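Local coordinates for protein porin (Rhodobacter blasticus, PDB 3PRN) that forms homotrimeric outer-membrane channels that let small hydrophilic solutes up to about 0.6 kDa diffuse passively across the membrane, at residues S270-F275 with V280-V285; V92-D97 with T225-Y230. The protein carries 1 engineered substitution. One frame throughout, in Å; residues are numbered along the deposited sequence. Where two conformers were deposited one is given.

Both contacts belong to the 16-stranded porin barrel and involve the long loop between helix 88-91 and strand 131-138, which folds into the channel. Contact 1 is a hairpin pairing within the wall, and its polar inner face holds Y102 and S105 of that loop; contact 2 lays the start of the same loop, residues 92-97, against strand 223-232. Their centres are 17 Å apart, and their nearest atoms, about 6 Å apart, do not touch. Y240 lies between them, bonded to Q272 and packed on Y227. The detergent C8E covers the outer side of contact 1, while the magnesium ion is about 10 Å from the D282 side chain.

Contact 1: residues S270-F275 with V280-V285; sequences SVQSGF and VADVGV. With C8E ((hydroxyethyloxy)tri(ethyloxy)octane), chain D.
S270 and D282 share the same first torsion: OG of S270 (chi1 70°) and CG of D282 (chi1 69°) each stand between their own backbone N and carbonyl carbon, and from neighbouring strands they swing together on the channel side of the sheet. The hydroxyl donates to the carboxylate, S270 OG to D282 OD2 at 2.6 Å, and comes from above the carboxylate plane, 38° out of it. D282 was modelled in two conformers, so this bond is established for the one described and less certain as a permanent feature. The same OG accepts from Q272 NE2 at 3.0 Å, S270 OG lying nearly in the plane of the amide; Q272 OE1 bonds separately to Y240 OH. One buried hydroxyl thus relays between an amide and a carboxylate. Replacing S270 by alanine removes the hydroxyl, and D282 OD2 would probably lose this donor while Q272 NE2 kept S105 OG but not this acceptor. Nearer the backbone, Q272 CB packs on V280 CG2 at 3.7 Å. Two antiparallel hydrogen-bonded pairs, S270 with D282 and Q272 with V280, fix the backbone; Q272 N reaches V280 O at 2.8 Å. The non-hydrogen-bonded pair between them brings V271 CA and A281 CA to 4.3 Å. On the face carrying V271 and A281, the detergent C8E covers the sheet: its atom C5 is 3.8 Å from A281 CB, and its C6 is 3.5 Å from V283 CG1, as suits the lipid-facing outside of a porin. Inside, D282 OD1 accepts from Y102 N of the channel loop, and M100 packs on S270 and Q272. Strand 265-273 pairs on its other edge with strand 252-262, whereas strand 279-288 bonds through A281 and V283 to strand 2-15, where the barrel closes.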
loop_
_atom_site.group_PDB
_atom_site.type_symbol
_atom_site.label_atom_id
_atom_site.label_comp_id
_atom_site.label_asym_id
_atom_site.label_seq_id
_atom_site.Cartn_x
_atom_site.Cartn_y
_atom_site.Cartn_z
ATOM N N SER A 270 22.729 -19.116 12.417
ATOM C CA SER A 270 22.468 -20.126 13.433
ATOM C C SER A 270 22.500 -21.478 12.728
ATOM O O SER A 270 22.448 -21.497 11.515
ATOM C CB SER A 270 21.153 -19.943 14.155
ATOM O OG SER A 270 20.063 -20.225 13.272
ATOM N N VAL A 271 22.646 -22.527 13.497
ATOM C CA VAL A 271 22.576 -23.913 13.014
ATOM C C VAL A 271 21.654 -24.563 14.055
ATOM O O VAL A 271 21.871 -24.408 15.263
ATOM C CB VAL A 271 23.951 -24.503 12.811
ATOM C CG1 VAL A 271 24.618 -24.789 14.147
ATOM C CG2 VAL A 271 23.930 -25.747 11.928
ATOM N N GLN A 272 20.569 -25.193 13.651
ATOM C CA GLN A 272 19.618 -25.740 14.595
ATOM C C GLN A 272 19.138 -27.125 14.199
ATOM O O GLN A 272 19.136 -27.495 13.029
ATOM C CB GLN A 272 18.389 -24.786 14.693
ATOM C CG GLN A 272 18.763 -23.384 15.165
ATOM C CD GLN A 272 17.566 -22.466 15.256
ATOM O OE1 GLN A 272 16.548 -22.772 15.890
ATOM N NE2 GLN A 272 17.615 -21.317 14.581
ATOM N N SER A 273 18.716 -27.891 15.182
ATOM C CA SER A 273 18.247 -29.278 14.946
ATOM C C SER A 273 16.902 -29.457 15.637
ATOM O O SER A 273 16.800 -29.144 16.842
ATOM C CB SER A 273 19.356 -30.210 15.476
ATOM O OG SER A 273 19.064 -31.547 15.159
ATOM N N GLY A 274 15.875 -29.922 14.925
ATOM C CA GLY A 274 14.552 -30.037 15.408
ATOM C C GLY A 274 14.129 -31.279 16.180
ATOM O O GLY A 274 14.946 -32.177 16.399
ATOM N N PHE A 275 12.864 -31.340 16.564
ATOM C CA PHE A 275 12.327 -32.481 17.304
ATOM C C PHE A 275 12.187 -33.746 16.424
ATOM O O PHE A 275 12.115 -34.854 16.972
ATOM C CB PHE A 275 10.970 -32.165 17.929
ATOM C CG PHE A 275 11.026 -30.970 18.850
ATOM C CD1 PHE A 275 11.657 -31.027 20.053
ATOM C CD2 PHE A 275 10.389 -29.769 18.436
ATOM C CE1 PHE A 275 11.663 -29.949 20.936
ATOM C CE2 PHE A 275 10.438 -28.685 19.290
ATOM C CZ PHE A 275 11.066 -28.750 20.540
ATOM N N VAL A 280 18.499 -27.208 10.153
ATOM C CA VAL A 280 18.276 -25.925 9.493
ATOM C C VAL A 280 19.455 -24.994 9.810
ATOM O O VAL A 280 20.067 -25.117 10.893
ATOM C CB VAL A 280 16.954 -25.247 9.863
ATOM C CG1 VAL A 280 15.775 -26.174 9.518
ATOM C CG2 VAL A 280 16.842 -24.868 11.326
ATOM N N ALA A 281 19.802 -24.116 8.893
ATOM C CA ALA A 281 20.851 -23.146 9.161
ATOM C C ALA A 281 20.498 -21.818 8.448
ATOM O O ALA A 281 19.835 -21.847 7.400
ATOM C CB ALA A 281 22.221 -23.612 8.671
ATOM N N ASP A 282 21.096 -20.728 8.936
ATOM C CA ASP A 282 20.866 -19.460 8.235
ATOM C C ASP A 282 22.024 -18.505 8.499
ATOM O O ASP A 282 22.757 -18.670 9.494
ATOM C CB ASP A 282 19.527 -18.868 8.755
ATOM C CG ASP A 282 19.652 -18.403 10.194
ATOM O OD1 ASP A 282 20.303 -17.352 10.429
ATOM O OD2 ASP A 282 19.150 -19.025 11.147
ATOM N N VAL A 283 22.242 -17.546 7.641
ATOM C CA VAL A 283 23.193 -16.462 7.841
ATOM C C VAL A 283 22.649 -15.273 7.026
ATOM O O VAL A 283 22.336 -15.427 5.846
ATOM C CB VAL A 283 24.644 -16.815 7.462
ATOM C CG1 VAL A 283 24.848 -17.113 5.999
ATOM C CG2 VAL A 283 25.584 -15.668 7.888
ATOM N N GLY A 284 22.558 -14.123 7.656
ATOM C CA GLY A 284 22.039 -12.941 6.972
ATOM C C GLY A 284 22.229 -11.654 7.781
ATOM O O GLY A 284 22.833 -11.659 8.862
ATOM N N VAL A 285 21.696 -10.586 7.196
ATOM C CA VAL A 285 21.727 -9.236 7.786
ATOM C C VAL A 285 20.339 -8.651 7.911
ATOM O O VAL A 285 19.474 -8.872 7.062
ATOM C CB VAL A 285 22.413 -8.202 6.881
ATOM C CG1 VAL A 285 23.403 -7.308 7.627
ATOM C CG2 VAL A 285 23.177 -8.813 5.718
HETATM C C1 C8E D . 25.439 -22.703 2.011
HETATM C C2 C8E D . 24.427 -23.179 2.983
HETATM C C3 C8E D . 24.792 -22.886 4.352
HETATM C C4 C8E D . 24.281 -21.517 4.629
HETATM C C5 C8E D . 24.164 -21.527 6.109
HETATM C C6 C8E D . 25.086 -20.563 6.652
HETATM C C7 C8E D . 25.323 -21.107 7.982
HETATM C C8 C8E D . 26.382 -20.269 8.614
HETATM O O9 C8E D . 26.348 -20.011 10.022
HETATM C C10 C8E D . 26.753 -21.079 10.873
HETATM C C11 C8E D . 26.199 -20.786 12.238
HETATM O O12 C8E D . 27.022 -19.791 12.926
HETATM C C13 C8E D . 27.271 -20.124 14.311
HETATM C C14 C8E D . 28.665 -20.332 14.984
HETATM O O15 C8E D . 28.840 -20.852 16.351
HETATM C C16 C8E D . 29.398 -19.829 17.219
HETATM C C17 C8E D . 30.928 -19.749 17.218
HETATM O O18 C8E D . 31.795 -19.185 18.218
HETATM C C19 C8E D . 31.593 -17.815 18.647
HETATM C C20 C8E D . 32.329 -16.546 18.038
HETATM O O21 C8E D . 31.924 -16.269 16.674
#

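Contact 2: residues V92-D97 with T225-Y230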
loop_
_atom_site.group_PDB
_atom_site.type_symbol
_atom_site.label_atom_id
_atom_site.label_comp_id
_atom_site.label_asym_id
_atom_site.label_seq_id
_atom_site.Cartn_x
_atom_site.Cartn_y
_atom_site.Cartn_z
ATOM N N VAL A 92 4.144 -11.212 26.290
ATOM C CA VAL A 92 4.901 -11.334 27.508
ATOM C C VAL A 92 6.401 -11.434 27.216
ATOM O O VAL A 92 6.816 -11.895 26.145
ATOM C CB VAL A 92 4.756 -12.660 28.306
ATOM C CG1 VAL A 92 3.869 -12.518 29.545
ATOM C CG2 VAL A 92 4.141 -13.791 27.480
ATOM N N ALA A 93 7.192 -11.036 28.194
ATOM C CA ALA A 93 8.655 -11.129 28.095
ATOM C C ALA A 93 9.084 -12.627 28.247
ATOM O O ALA A 93 8.301 -13.472 28.680
ATOM C CB ALA A 93 9.313 -10.303 29.202
ATOM N N LEU A 94 10.320 -12.869 27.809
ATOM C CA LEU A 94 11.048 -14.089 27.955
ATOM C C LEU A 94 10.661 -15.214 27.011
ATOM O O LEU A 94 11.551 -16.018 26.648
ATOM C CB LEU A 94 10.965 -14.607 29.423
ATOM C CG LEU A 94 11.448 -13.623 30.524
ATOM C CD1 LEU A 94 11.317 -14.296 31.901
ATOM C CD2 LEU A 94 12.877 -13.157 30.259
ATOM N N THR A 95 9.418 -15.295 26.617
ATOM C CA THR A 95 8.908 -16.467 25.876
ATOM C C THR A 95 9.606 -16.661 24.549
ATOM O O THR A 95 9.654 -17.802 24.039
ATOM C CB THR A 95 7.383 -16.379 25.829
ATOM O OG1 THR A 95 6.764 -17.606 25.393
ATOM C CG2 THR A 95 6.943 -15.309 24.790
ATOM N N TYR A 96 10.176 -15.632 23.893
ATOM C CA TYR A 96 10.865 -15.841 22.629
ATOM C C TYR A 96 12.358 -15.651 22.739
ATOM O O TYR A 96 13.069 -15.631 21.708
ATOM C CB TYR A 96 10.332 -14.809 21.566
ATOM C CG TYR A 96 8.864 -15.063 21.220
ATOM C CD1 TYR A 96 8.484 -16.299 20.713
ATOM C CD2 TYR A 96 7.908 -14.067 21.375
ATOM C CE1 TYR A 96 7.171 -16.582 20.353
ATOM C CE2 TYR A 96 6.574 -14.334 21.096
ATOM C CZ TYR A 96 6.231 -15.575 20.542
ATOM O OH TYR A 96 4.939 -15.817 20.259
ATOM N N ASP A 97 12.921 -15.539 23.934
ATOM C CA ASP A 97 14.355 -15.242 24.090
ATOM C C ASP A 97 15.313 -16.317 23.759
ATOM O O ASP A 97 16.529 -16.018 23.731
ATOM C CB ASP A 97 14.653 -14.719 25.504
ATOM C CG ASP A 97 14.114 -13.334 25.738
ATOM O OD1 ASP A 97 13.539 -12.688 24.856
ATOM O OD2 ASP A 97 14.230 -12.800 26.844
ATOM N N THR A 225 12.413 -25.412 27.704
ATOM C CA THR A 225 13.491 -24.856 26.883
ATOM C C THR A 225 14.466 -24.171 27.854
ATOM O O THR A 225 14.024 -23.376 28.686
ATOM C CB THR A 225 12.917 -23.762 25.914
ATOM O OG1 THR A 225 12.029 -24.464 25.036
ATOM C CG2 THR A 225 14.017 -23.090 25.134
ATOM N N LEU A 226 15.705 -24.543 27.688
ATOM C CA LEU A 226 16.816 -23.977 28.436
ATOM C C LEU A 226 17.702 -23.241 27.437
ATOM O O LEU A 226 18.127 -23.783 26.412
ATOM C CB LEU A 226 17.572 -25.104 29.170
ATOM C CG LEU A 226 18.950 -24.673 29.683
ATOM C CD1 LEU A 226 18.733 -23.774 30.889
ATOM C CD2 LEU A 226 19.767 -25.926 30.033
ATOM N N TYR A 227 17.950 -21.943 27.727
ATOM C CA TYR A 227 18.773 -21.192 26.784
ATOM C C TYR A 227 19.721 -20.241 27.482
ATOM O O TYR A 227 19.571 -19.929 28.664
ATOM C CB TYR A 227 17.869 -20.333 25.837
ATOM C CG TYR A 227 17.166 -19.205 26.581
ATOM C CD1 TYR A 227 16.002 -19.500 27.276
ATOM C CD2 TYR A 227 17.642 -17.906 26.651
ATOM C CE1 TYR A 227 15.288 -18.550 27.978
ATOM C CE2 TYR A 227 16.952 -16.931 27.369
ATOM C CZ TYR A 227 15.791 -17.253 28.025
ATOM O OH TYR A 227 15.070 -16.334 28.792
ATOM N N GLY A 228 20.673 -19.749 26.704
ATOM C CA GLY A 228 21.615 -18.791 27.265
ATOM C C GLY A 228 22.271 -17.966 26.171
ATOM O O GLY A 228 22.297 -18.358 24.995
ATOM N N ASN A 229 22.828 -16.828 26.568
ATOM C CA ASN A 229 23.520 -16.005 25.578
ATOM C C ASN A 229 24.636 -15.230 26.313
ATOM O O ASN A 229 24.533 -14.990 27.524
ATOM C CB ASN A 229 22.645 -15.050 24.803
ATOM C CG ASN A 229 21.719 -14.284 25.731
ATOM O OD1 ASN A 229 20.518 -14.614 25.771
ATOM N ND2 ASN A 229 22.262 -13.340 26.485
ATOM N N TYR A 230 25.645 -14.904 25.541
ATOM C CA TYR A 230 26.783 -14.193 26.110
ATOM C C TYR A 230 27.371 -13.208 25.110
ATOM O O TYR A 230 27.636 -13.592 23.974
ATOM C CB TYR A 230 27.793 -15.299 26.486
ATOM C CG TYR A 230 28.822 -14.787 27.466
ATOM C CD1 TYR A 230 28.534 -14.747 28.828
ATOM C CD2 TYR A 230 30.060 -14.341 27.012
ATOM C CE1 TYR A 230 29.470 -14.274 29.734
ATOM C CE2 TYR A 230 31.004 -13.860 27.918
ATOM C CZ TYR A 230 30.699 -13.834 29.264
ATOM O OH TYR A 230 31.644 -13.366 30.167
HETATM O O HOH W 1 19.390 -16.320 23.444
HETATM O O HOH W 2 16.087 -13.683 28.629
#
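Y227, on strand 223-232 of the porin barrel, meets D97 at the end of a type I beta turn, L94 to D97, in the long loop that folds into the channel. The turn is closed by the bond from D97 N to L94 O. Y227 has the most surface buried by the contact, and its first torsion (chi1 68°) puts CG between its own backbone N and carbonyl carbon, and the ring beyond it reaches the loop. D97 lies along one side of that ring: its carbonyl carbon is over the face near the rim, with D97 O 3.7 Å from Y227 CD2, and its CB is 3.7 Å from Y227 CE2. The carboxylate is turned almost upright to the ring, the planes 82° apart. L94 adds a looser touch: the two side chains cross at about a right angle, with L94 CD2 4.1 Å from Y227 OH. Y240 of the neighbouring strand 235-244 and A199 of strand 193-200 also pack on Y227. No direct hydrogen bond joins 92-97 to 225-230. One water lies near both D97 O and N229 OD1. Another makes the bridge: it sits in plane at the edge of the tyrosine ring and donates twice, to D97 OD2 at 2.7 Å and to Y227 OH at 2.8 Å.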